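Local coordinates for hypothetical protein (PDB 4OO3), which is probably an NAD-dependent oxidoreductase, with a Rossmann-fold nucleotide-binding region and a C-terminal oxidoreductase domain, whose substrate is not known, at residues Thr16-His21 with Tyr42-Phe47; Asn153-Met158 with Ala389-Gly394; Ile243-Ala248 with Thr431-Met436. All blocks are in the same frame, centred on the assembly; numbering follows the deposited sequence.

Overall arrangement
Along the chain, contact 1 closes before either of the others opens, whereas contacts 2 and 3 interleave, their segments alternating in sequence. Contact 1 pairs strands 14-17 and 38-43 within the six-stranded parallel sheet of the Rossmann fold. Contact 2 sets the start of helix 155-164 against the loop between strand 382-386 and helix 395-412. Contact 3 lays helix 419-439 on strand 243-255, an outermost strand of the nine-stranded mixed sheet. The centres lie 31 to 32 Å apart, and contacts 2 and 3 sit on opposite sides of the chain's centre. Both of these join residues far apart in sequence, and their alternating order means that neither chain loop is closed independently of the other.

Contact 1: residues Thr16-His21 with Tyr42-Phe47; sequences TLDPGH and YAPTGF
Leu-17 and Tyr-42 face each other as a parallel beta bridge between strands 14-17 and 38-43, the two strands of a beta-alpha-beta unit in the Rossmann sheet. Their CA atoms are 5.2 Å apart, and Tyr-42 supplies both backbone bonds of the bridge. Its N donates to Thr-16 O at 3.1 Å, with an angle of 164° at the hydrogen. Its O receives Asp-18 N at 2.9 Å, and this bond is almost straight at 175°. The same carbonyl oxygen also meets Leu-17 CA at 3.6 Å, a CA-H...O contact.

Side-chain packing is modest and divides by position. Leu-17 and Tyr-42 lie on one face of the sheet, where Leu-17 CD1 approaches Tyr-42 CB at 4.3 Å; Met-83 of helix 79-86 touches both residues. Beyond the bridge, Pro-19 CD meets Ala-43 CB at 4.0 Å. Asp-18 CG stands anti to the backbone N (chi1 -169°), which takes OD1 to 3.3 Å from Pro-44 CD; the two side chains cross at about a right angle. The other carboxylate oxygen of Asp-18, OD2, is hydrogen-bonded to Tyr-104 OH, while the phenol of Tyr-42 is tied to Glu-86, so the polar ends of both side chains find their partners elsewhere in the fold.

The register probably rests on the backbone pair, as no side-chain hydrogen bond links the two segments. Asp-18 leaves the strand with positive phi and psi, and the chain turns through Pro-19 and Gly-20 toward helix 22-26. In Rossmann folds the loop after a first strand commonly approaches the dinucleotide. With most of the touching residues buried, the two nearly straight backbone bonds probably fix where this loop begins.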
loop_
_atom_site.group_PDB
_atom_site.type_symbol
_atom_site.label_atom_id
_atom_site.label_comp_id
_atom_site.label_asym_id
_atom_site.label_seq_id
_atom_site.Cartn_x
_atom_site.Cartn_y
_atom_site.Cartn_z
ATOM N N THR A 16 -7.531 -17.695 -6.690
ATOM C CA THR A 16 -7.867 -16.293 -6.802
ATOM C C THR A 16 -9.327 -16.140 -6.435
ATOM O O THR A 16 -10.192 -16.658 -7.120
ATOM C CB THR A 16 -7.574 -15.771 -8.212
ATOM O OG1 THR A 16 -6.238 -16.144 -8.574
ATOM C CG2 THR A 16 -7.712 -14.250 -8.261
ATOM N N LEU A 17 -9.591 -15.444 -5.333
ATOM C CA LEU A 17 -10.936 -15.349 -4.783
ATOM C C LEU A 17 -11.537 -13.972 -5.019
ATOM O O LEU A 17 -11.031 -12.970 -4.507
ATOM C CB LEU A 17 -10.905 -15.645 -3.292
ATOM C CG LEU A 17 -12.252 -15.585 -2.570
ATOM C CD1 LEU A 17 -13.215 -16.648 -3.077
ATOM C CD2 LEU A 17 -12.001 -15.725 -1.083
ATOM N N ASP A 18 -12.623 -13.941 -5.787
ATOM C CA ASP A 18 -13.370 -12.723 -6.071
ATOM C C ASP A 18 -12.453 -11.546 -6.412
ATOM O O ASP A 18 -12.459 -10.533 -5.721
ATOM C CB ASP A 18 -14.272 -12.387 -4.881
ATOM C CG ASP A 18 -15.277 -11.282 -5.190
ATOM O OD1 ASP A 18 -15.579 -11.044 -6.374
ATOM O OD2 ASP A 18 -15.775 -10.654 -4.235
ATOM N N PRO A 19 -11.647 -11.688 -7.479
ATOM C CA PRO A 19 -10.734 -10.619 -7.871
ATOM C C PRO A 19 -11.505 -9.434 -8.422
ATOM O O PRO A 19 -12.446 -9.616 -9.191
ATOM C CB PRO A 19 -9.887 -11.265 -8.963
ATOM C CG PRO A 19 -10.790 -12.275 -9.576
ATOM C CD PRO A 19 -11.611 -12.812 -8.433
ATOM N N GLY A 20 -11.134 -8.234 -7.991
ATOM C CA GLY A 20 -11.802 -7.018 -8.452
ATOM C C GLY A 20 -10.878 -5.835 -8.630
ATOM O O GLY A 20 -11.348 -4.720 -8.803
ATOM N N HIS A 21 -9.571 -6.086 -8.605
ATOM C CA HIS A 21 -8.549 -5.064 -8.818
ATOM C C HIS A 21 -7.408 -5.685 -9.643
ATOM O O HIS A 21 -7.223 -6.900 -9.621
ATOM C CB HIS A 21 -8.034 -4.555 -7.465
ATOM C CG HIS A 21 -7.182 -3.327 -7.565
ATOM N ND1 HIS A 21 -5.809 -3.380 -7.661
ATOM C CD2 HIS A 21 -7.507 -2.014 -7.596
ATOM C CE1 HIS A 21 -5.323 -2.157 -7.747
ATOM N NE2 HIS A 21 -6.333 -1.309 -7.713
ATOM N N TYR A 42 -12.326 -18.599 -8.149
ATOM C CA TYR A 42 -13.708 -18.662 -7.682
ATOM C C TYR A 42 -14.239 -17.243 -7.537
ATOM O O TYR A 42 -13.655 -16.423 -6.819
ATOM C CB TYR A 42 -13.792 -19.365 -6.326
ATOM C CG TYR A 42 -13.278 -20.780 -6.353
ATOM C CD1 TYR A 42 -11.927 -21.035 -6.231
ATOM C CD2 TYR A 42 -14.142 -21.854 -6.516
ATOM C CE1 TYR A 42 -11.434 -22.326 -6.263
ATOM C CE2 TYR A 42 -13.658 -23.159 -6.547
ATOM C CZ TYR A 42 -12.298 -23.379 -6.422
ATOM O OH TYR A 42 -11.781 -24.642 -6.445
ATOM N N ALA A 43 -15.357 -16.958 -8.182
ATOM C CA ALA A 43 -15.875 -15.602 -8.198
ATOM C C ALA A 43 -17.331 -15.575 -8.605
ATOM O O ALA A 43 -17.789 -16.463 -9.311
ATOM C CB ALA A 43 -15.061 -14.754 -9.167
ATOM N N PRO A 44 -18.067 -14.542 -8.173
ATOM C CA PRO A 44 -19.369 -14.365 -8.796
ATOM C C PRO A 44 -19.180 -14.018 -10.272
ATOM O O PRO A 44 -18.117 -13.519 -10.666
ATOM C CB PRO A 44 -19.974 -13.195 -8.017
ATOM C CG PRO A 44 -18.794 -12.410 -7.550
ATOM C CD PRO A 44 -17.696 -13.403 -7.313
ATOM N N THR A 45 -20.190 -14.303 -11.084
ATOM C CA THR A 45 -20.170 -13.916 -12.489
ATOM C C THR A 45 -20.138 -12.397 -12.560
ATOM O O THR A 45 -20.593 -11.729 -11.642
ATOM C CB THR A 45 -21.434 -14.397 -13.227
ATOM O OG1 THR A 45 -22.590 -13.876 -12.565
ATOM C CG2 THR A 45 -21.518 -15.925 -13.253
ATOM N N GLY A 46 -19.594 -11.849 -13.638
ATOM C CA GLY A 46 -19.677 -10.415 -13.868
ATOM C C GLY A 46 -18.403 -9.745 -14.326
ATOM O O GLY A 46 -17.406 -10.393 -14.619
ATOM N N PHE A 47 -18.473 -8.422 -14.380
ATOM C CA PHE A 47 -17.400 -7.568 -14.863
ATOM C C PHE A 47 -16.052 -7.837 -14.190
ATOM O O PHE A 47 -15.039 -8.005 -14.874
ATOM C CB PHE A 47 -17.810 -6.108 -14.648
ATOM C CG PHE A 47 -16.748 -5.110 -15.013
ATOM C CD1 PHE A 47 -16.527 -4.767 -16.339
ATOM C CD2 PHE A 47 -15.986 -4.500 -14.026
ATOM C CE1 PHE A 47 -15.553 -3.847 -16.678
ATOM C CE2 PHE A 47 -15.009 -3.580 -14.356
ATOM C CZ PHE A 47 -14.792 -3.249 -15.683
#

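Contact 2: residues Asn153-Met158 with Ala389-Gly394; sequences NEITTM and AKYRVG
Ile-155 meets Tyr-391 through two torsions: CG1 stands anti to the backbone N (chi1 -175°), within 3.7 Å of Tyr-391 CB, and chi2 (59°) turns Ile-155 CD1 to 3.7 Å from ring atom CD1 of Tyr-391, an oblique approach to the ring. The other branch, CG2, lies over one face of the Arg-392 guanidinium, 4.1 Å from NH1. Arg-392 starts away from the helix, but a bend at chi2 (-63°) swings its end back. With only an alanine at Ile-155, the Tyr-391 ring would probably lose its packing neighbour and the guanidinium face its apolar cover.

Polar links across the contact run through water. One water donates to Glu-154 OE2 at 2.7 Å and accepts from Arg-392 NH1 at 3.0 Å, whereas the charged atoms themselves remain too far apart for a salt bridge; NH1 also donates to Pro-340 O. A second water joins Ile-155 N to Tyr-391 O.

Glu-154 OE2 accepts from Thr-156 N at 2.7 Å, while OE1 takes both Thr-157 N and Thr-156 OG1. These bonds identify Glu-154 as a side-chain N-cap, closing the first turn of helix 155-164.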
loop_
_atom_site.group_PDB
_atom_site.type_symbol
_atom_site.label_atom_id
_atom_site.label_comp_id
_atom_site.label_asym_id
_atom_site.label_seq_id
_atom_site.Cartn_x
_atom_site.Cartn_y
_atom_site.Cartn_z
ATOM N N ASN A 153 9.664 -0.649 -1.187
ATOM C CA ASN A 153 10.637 -1.019 -2.202
ATOM C C ASN A 153 11.007 0.135 -3.116
ATOM O O ASN A 153 11.913 0.008 -3.931
ATOM C CB ASN A 153 10.085 -2.178 -3.017
ATOM C CG ASN A 153 9.830 -3.408 -2.165
ATOM O OD1 ASN A 153 10.614 -3.727 -1.278
ATOM N ND2 ASN A 153 8.736 -4.105 -2.429
ATOM N N GLU A 154 10.305 1.257 -2.968
ATOM C CA GLU A 154 10.559 2.441 -3.765
ATOM C C GLU A 154 11.828 3.134 -3.262
ATOM O O GLU A 154 12.070 3.224 -2.056
ATOM C CB GLU A 154 9.340 3.364 -3.724
ATOM C CG GLU A 154 9.458 4.609 -4.581
ATOM C CD GLU A 154 10.277 5.690 -3.906
ATOM O OE1 GLU A 154 10.087 5.897 -2.683
ATOM O OE2 GLU A 154 11.125 6.315 -4.592
ATOM N N ILE A 155 12.631 3.621 -4.201
ATOM C CA ILE A 155 14.013 4.030 -3.920
ATOM C C ILE A 155 14.166 5.199 -2.933
ATOM O O ILE A 155 15.006 5.123 -2.039
ATOM C CB ILE A 155 14.810 4.288 -5.236
ATOM C CG1 ILE A 155 16.284 4.599 -4.948
ATOM C CG2 ILE A 155 14.183 5.411 -6.052
ATOM C CD1 ILE A 155 17.020 3.509 -4.198
ATOM N N THR A 156 13.378 6.269 -3.082
ATOM C CA THR A 156 13.483 7.409 -2.156
ATOM C C THR A 156 13.123 6.995 -0.738
ATOM O O THR A 156 13.755 7.435 0.220
ATOM C CB THR A 156 12.626 8.629 -2.562
ATOM O OG1 THR A 156 11.232 8.279 -2.584
ATOM C CG2 THR A 156 13.056 9.170 -3.924
ATOM N N THR A 157 12.113 6.142 -0.611
ATOM C CA THR A 157 11.738 5.593 0.683
ATOM C C THR A 157 12.897 4.819 1.311
ATOM O O THR A 157 13.194 5.004 2.494
ATOM C CB THR A 157 10.474 4.718 0.569
ATOM O OG1 THR A 157 9.324 5.566 0.584
ATOM C CG2 THR A 157 10.362 3.725 1.713
HETATM N N MSE A 158 13.563 3.983 0.514
HETATM C CA MSE A 158 14.668 3.169 1.015
HETATM C C MSE A 158 15.807 4.045 1.448
HETATM O O MSE A 158 16.482 3.740 2.431
HETATM C CB MSE A 158 15.165 2.164 -0.025
HETATM C CG MSE A 158 14.115 1.084 -0.247
HETATM SE SE MSE A 158 14.651 -0.101 -1.722
HETATM C CE MSE A 158 15.903 -1.208 -0.694
ATOM N N ALA A 389 18.885 6.718 -12.666
ATOM C CA ALA A 389 17.624 6.337 -13.297
ATOM C C ALA A 389 17.313 4.851 -13.170
ATOM O O ALA A 389 16.145 4.477 -13.164
ATOM C CB ALA A 389 17.629 6.732 -14.767
ATOM N N LYS A 390 18.349 4.013 -13.083
ATOM C CA LYS A 390 18.168 2.560 -12.986
ATOM C C LYS A 390 17.365 2.128 -11.754
ATOM O O LYS A 390 16.691 1.103 -11.795
ATOM C CB LYS A 390 19.514 1.818 -13.026
ATOM C CG LYS A 390 20.567 2.338 -12.053
ATOM C CD LYS A 390 21.437 1.221 -11.483
ATOM C CE LYS A 390 20.721 0.478 -10.356
ATOM N NZ LYS A 390 21.539 -0.606 -9.741
ATOM N N TYR A 391 17.425 2.909 -10.675
ATOM C CA TYR A 391 16.650 2.621 -9.466
ATOM C C TYR A 391 15.147 2.925 -9.596
ATOM O O TYR A 391 14.367 2.517 -8.735
ATOM C CB TYR A 391 17.200 3.394 -8.273
ATOM C CG TYR A 391 18.569 2.956 -7.819
ATOM C CD1 TYR A 391 18.730 1.822 -7.029
ATOM C CD2 TYR A 391 19.704 3.686 -8.163
ATOM C CE1 TYR A 391 19.987 1.425 -6.598
ATOM C CE2 TYR A 391 20.963 3.296 -7.736
ATOM C CZ TYR A 391 21.098 2.165 -6.954
ATOM O OH TYR A 391 22.348 1.769 -6.536
ATOM N N ARG A 392 14.744 3.639 -10.648
ATOM C CA ARG A 392 13.332 3.970 -10.865
ATOM C C ARG A 392 12.629 2.800 -11.531
ATOM O O ARG A 392 12.158 2.900 -12.657
ATOM C CB ARG A 392 13.191 5.234 -11.721
ATOM C CG ARG A 392 13.935 6.447 -11.182
ATOM C CD ARG A 392 13.403 6.889 -9.829
ATOM N NE ARG A 392 14.087 8.087 -9.356
ATOM C CZ ARG A 392 13.634 8.901 -8.408
ATOM N NH1 ARG A 392 12.467 8.671 -7.803
ATOM N NH2 ARG A 392 14.354 9.966 -8.065
ATOM N N VAL A 393 12.544 1.694 -10.807
ATOM C CA VAL A 393 12.058 0.441 -11.366
ATOM C C VAL A 393 10.549 0.395 -11.560
ATOM O O VAL A 393 10.063 -0.457 -12.296
ATOM C CB VAL A 393 12.500 -0.777 -10.519
ATOM C CG1 VAL A 393 14.009 -0.975 -10.625
ATOM C CG2 VAL A 393 12.064 -0.644 -9.060
ATOM N N GLY A 394 9.813 1.286 -10.894
ATOM C CA GLY A 394 8.363 1.408 -11.108
ATOM C C GLY A 394 7.506 0.517 -10.224
ATOM O O GLY A 394 7.998 -0.408 -9.562
HETATM O O HOH W 1 10.817 6.235 -7.277
HETATM O O HOH W 2 12.075 2.735 -6.929
#

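Contact 3: residues Ile243-Ala248 with Thr431-Met436; sequences IELIDA and TSALDM
Apolar packing carries this contact, with Leu-245 and Ala-248 of strand 243-255 pointing at Ser-432, Ala-433 and Met-436 of helix 419-439. The axes of the two short segments come within 7.5 Å and their N-to-C directions differ by 57°, so the helix runs aslant to the strand at the border of the mixed sheet. Leu-245 spreads its two methyls over the helix surface: CD1 touches Ser-432 CB at 3.5 Å, and CD2 presses on the backbone of Ala-433, 3.3 Å from its CA. Both carbon pairs are tighter than ordinary van der Waals contact. The small side chain of Ala-433 permits this close approach, its CB also lying 4.0 Å from Ala-248 CB.

Selenium contacts form a second group. Met-436, modelled as selenomethionine, reaches out from the helix to the strand, steeply to its direction, with CG anti to the backbone N (chi1 170°) and a bend at chi3. This places SE 3.6 Å from Asp-247 CA and 4.1 Å from Leu-245 CB, while CG rests 3.9 Å from Ala-248 CB. Its selenium end thus abuts the strand backbone beside the classic beta bulge in which Ile-246 and Asp-247 both face Val-291.

Polar groups are satisfied apart from this interface. Ser-432 OG is hydrogen-bonded to Tyr-428 O within its own helix, leaving CB to meet leucine. Asp-247 starts away from the helix and forms a salt bridge with Lys-440, beyond the end of the helix.

No hydrogen bond joins the two segments, although carbonyl Ala-433 O approaches Ala-248 CB at 3.4 Å. Shape and dispersion therefore probably do most of the joining here: close fit at Leu-245 and Ala-433, and the long side chain of Met-436, labelled with selenium here, laying SE and CE against the backbone of Leu-245 to Asp-247.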
loop_
_atom_site.group_PDB
_atom_site.type_symbol
_atom_site.label_atom_id
_atom_site.label_comp_id
_atom_site.label_asym_id
_atom_site.label_seq_id
_atom_site.Cartn_x
_atom_site.Cartn_y
_atom_site.Cartn_z
ATOM N N ILE A 243 0.559 3.533 20.421
ATOM C CA ILE A 243 -0.224 4.359 19.511
ATOM C C ILE A 243 -1.303 5.117 20.264
ATOM O O ILE A 243 -2.125 4.522 20.953
ATOM C CB ILE A 243 -0.901 3.525 18.398
ATOM C CG1 ILE A 243 0.135 2.731 17.594
ATOM C CG2 ILE A 243 -1.712 4.419 17.472
ATOM C CD1 ILE A 243 1.084 3.584 16.773
ATOM N N GLU A 244 -1.291 6.433 20.100
ATOM C CA GLU A 244 -2.318 7.309 20.630
ATOM C C GLU A 244 -2.809 8.180 19.486
ATOM O O GLU A 244 -2.028 8.930 18.898
ATOM C CB GLU A 244 -1.739 8.195 21.742
ATOM C CG GLU A 244 -2.768 9.066 22.458
ATOM C CD GLU A 244 -2.147 10.150 23.335
ATOM O OE1 GLU A 244 -0.919 10.142 23.566
ATOM O OE2 GLU A 244 -2.901 11.028 23.794
ATOM N N LEU A 245 -4.095 8.098 19.166
ATOM C CA LEU A 245 -4.640 8.975 18.134
ATOM C C LEU A 245 -4.917 10.338 18.719
ATOM O O LEU A 245 -5.439 10.454 19.825
ATOM C CB LEU A 245 -5.905 8.403 17.493
ATOM C CG LEU A 245 -5.598 7.366 16.416
ATOM C CD1 LEU A 245 -5.512 5.972 17.017
ATOM C CD2 LEU A 245 -6.640 7.423 15.319
ATOM N N ILE A 246 -4.564 11.363 17.955
ATOM C CA ILE A 246 -4.687 12.738 18.381
ATOM C C ILE A 246 -5.822 13.420 17.622
ATOM O O ILE A 246 -6.687 14.038 18.233
ATOM C CB ILE A 246 -3.362 13.485 18.147
ATOM C CG1 ILE A 246 -2.219 12.791 18.901
ATOM C CG2 ILE A 246 -3.479 14.948 18.547
ATOM C CD1 ILE A 246 -2.407 12.699 20.401
ATOM N N ASP A 247 -5.830 13.308 16.297
ATOM C CA ASP A 247 -6.858 13.961 15.495
ATOM C C ASP A 247 -7.084 13.225 14.185
ATOM O O ASP A 247 -6.181 12.550 13.679
ATOM C CB ASP A 247 -6.463 15.410 15.213
ATOM C CG ASP A 247 -7.615 16.244 14.676
ATOM O OD1 ASP A 247 -8.789 15.929 14.965
ATOM O OD2 ASP A 247 -7.343 17.231 13.964
ATOM N N ALA A 248 -8.291 13.355 13.643
ATOM C CA ALA A 248 -8.623 12.721 12.383
ATOM C C ALA A 248 -9.769 13.436 11.693
ATOM O O ALA A 248 -10.708 13.890 12.347
ATOM C CB ALA A 248 -8.970 11.254 12.611
ATOM N N THR A 431 -8.128 2.253 11.330
ATOM C CA THR A 431 -9.531 2.031 11.706
ATOM C C THR A 431 -9.967 2.887 12.907
ATOM O O THR A 431 -11.108 3.340 12.963
ATOM C CB THR A 431 -9.817 0.546 11.978
ATOM O OG1 THR A 431 -8.932 0.056 12.993
ATOM C CG2 THR A 431 -9.637 -0.268 10.705
ATOM N N SER A 432 -9.056 3.121 13.852
ATOM C CA SER A 432 -9.322 4.021 14.982
ATOM C C SER A 432 -9.546 5.460 14.525
ATOM O O SER A 432 -10.372 6.176 15.094
ATOM C CB SER A 432 -8.171 3.988 15.991
ATOM O OG SER A 432 -8.092 2.722 16.616
ATOM N N ALA A 433 -8.804 5.878 13.505
ATOM C CA ALA A 433 -8.938 7.220 12.951
ATOM C C ALA A 433 -10.300 7.401 12.283
ATOM O O ALA A 433 -10.906 8.470 12.381
ATOM C CB ALA A 433 -7.813 7.501 11.964
ATOM N N LEU A 434 -10.786 6.358 11.613
ATOM C CA LEU A 434 -12.113 6.419 11.002
ATOM C C LEU A 434 -13.174 6.730 12.048
ATOM O O LEU A 434 -14.034 7.568 11.829
ATOM C CB LEU A 434 -12.454 5.111 10.286
ATOM C CG LEU A 434 -13.831 5.046 9.621
ATOM C CD1 LEU A 434 -13.966 6.111 8.541
ATOM C CD2 LEU A 434 -14.078 3.662 9.048
ATOM N N ASP A 435 -13.104 6.045 13.184
ATOM C CA ASP A 435 -14.042 6.263 14.293
ATOM C C ASP A 435 -13.946 7.673 14.880
ATOM O O ASP A 435 -14.963 8.322 15.112
ATOM C CB ASP A 435 -13.814 5.221 15.396
ATOM C CG ASP A 435 -14.275 3.828 14.991
ATOM O OD1 ASP A 435 -15.025 3.703 13.997
ATOM O OD2 ASP A 435 -13.891 2.851 15.670
HETATM N N MSE A 436 -12.722 8.137 15.117
HETATM C CA MSE A 436 -12.484 9.496 15.614
HETATM C C MSE A 436 -13.015 10.501 14.625
HETATM O O MSE A 436 -13.724 11.434 15.003
HETATM C CB MSE A 436 -10.982 9.696 15.836
HETATM C CG MSE A 436 -10.627 11.152 16.126
HETATM SE SE MSE A 436 -8.809 11.241 16.871
HETATM C CE MSE A 436 -9.264 10.580 18.669
#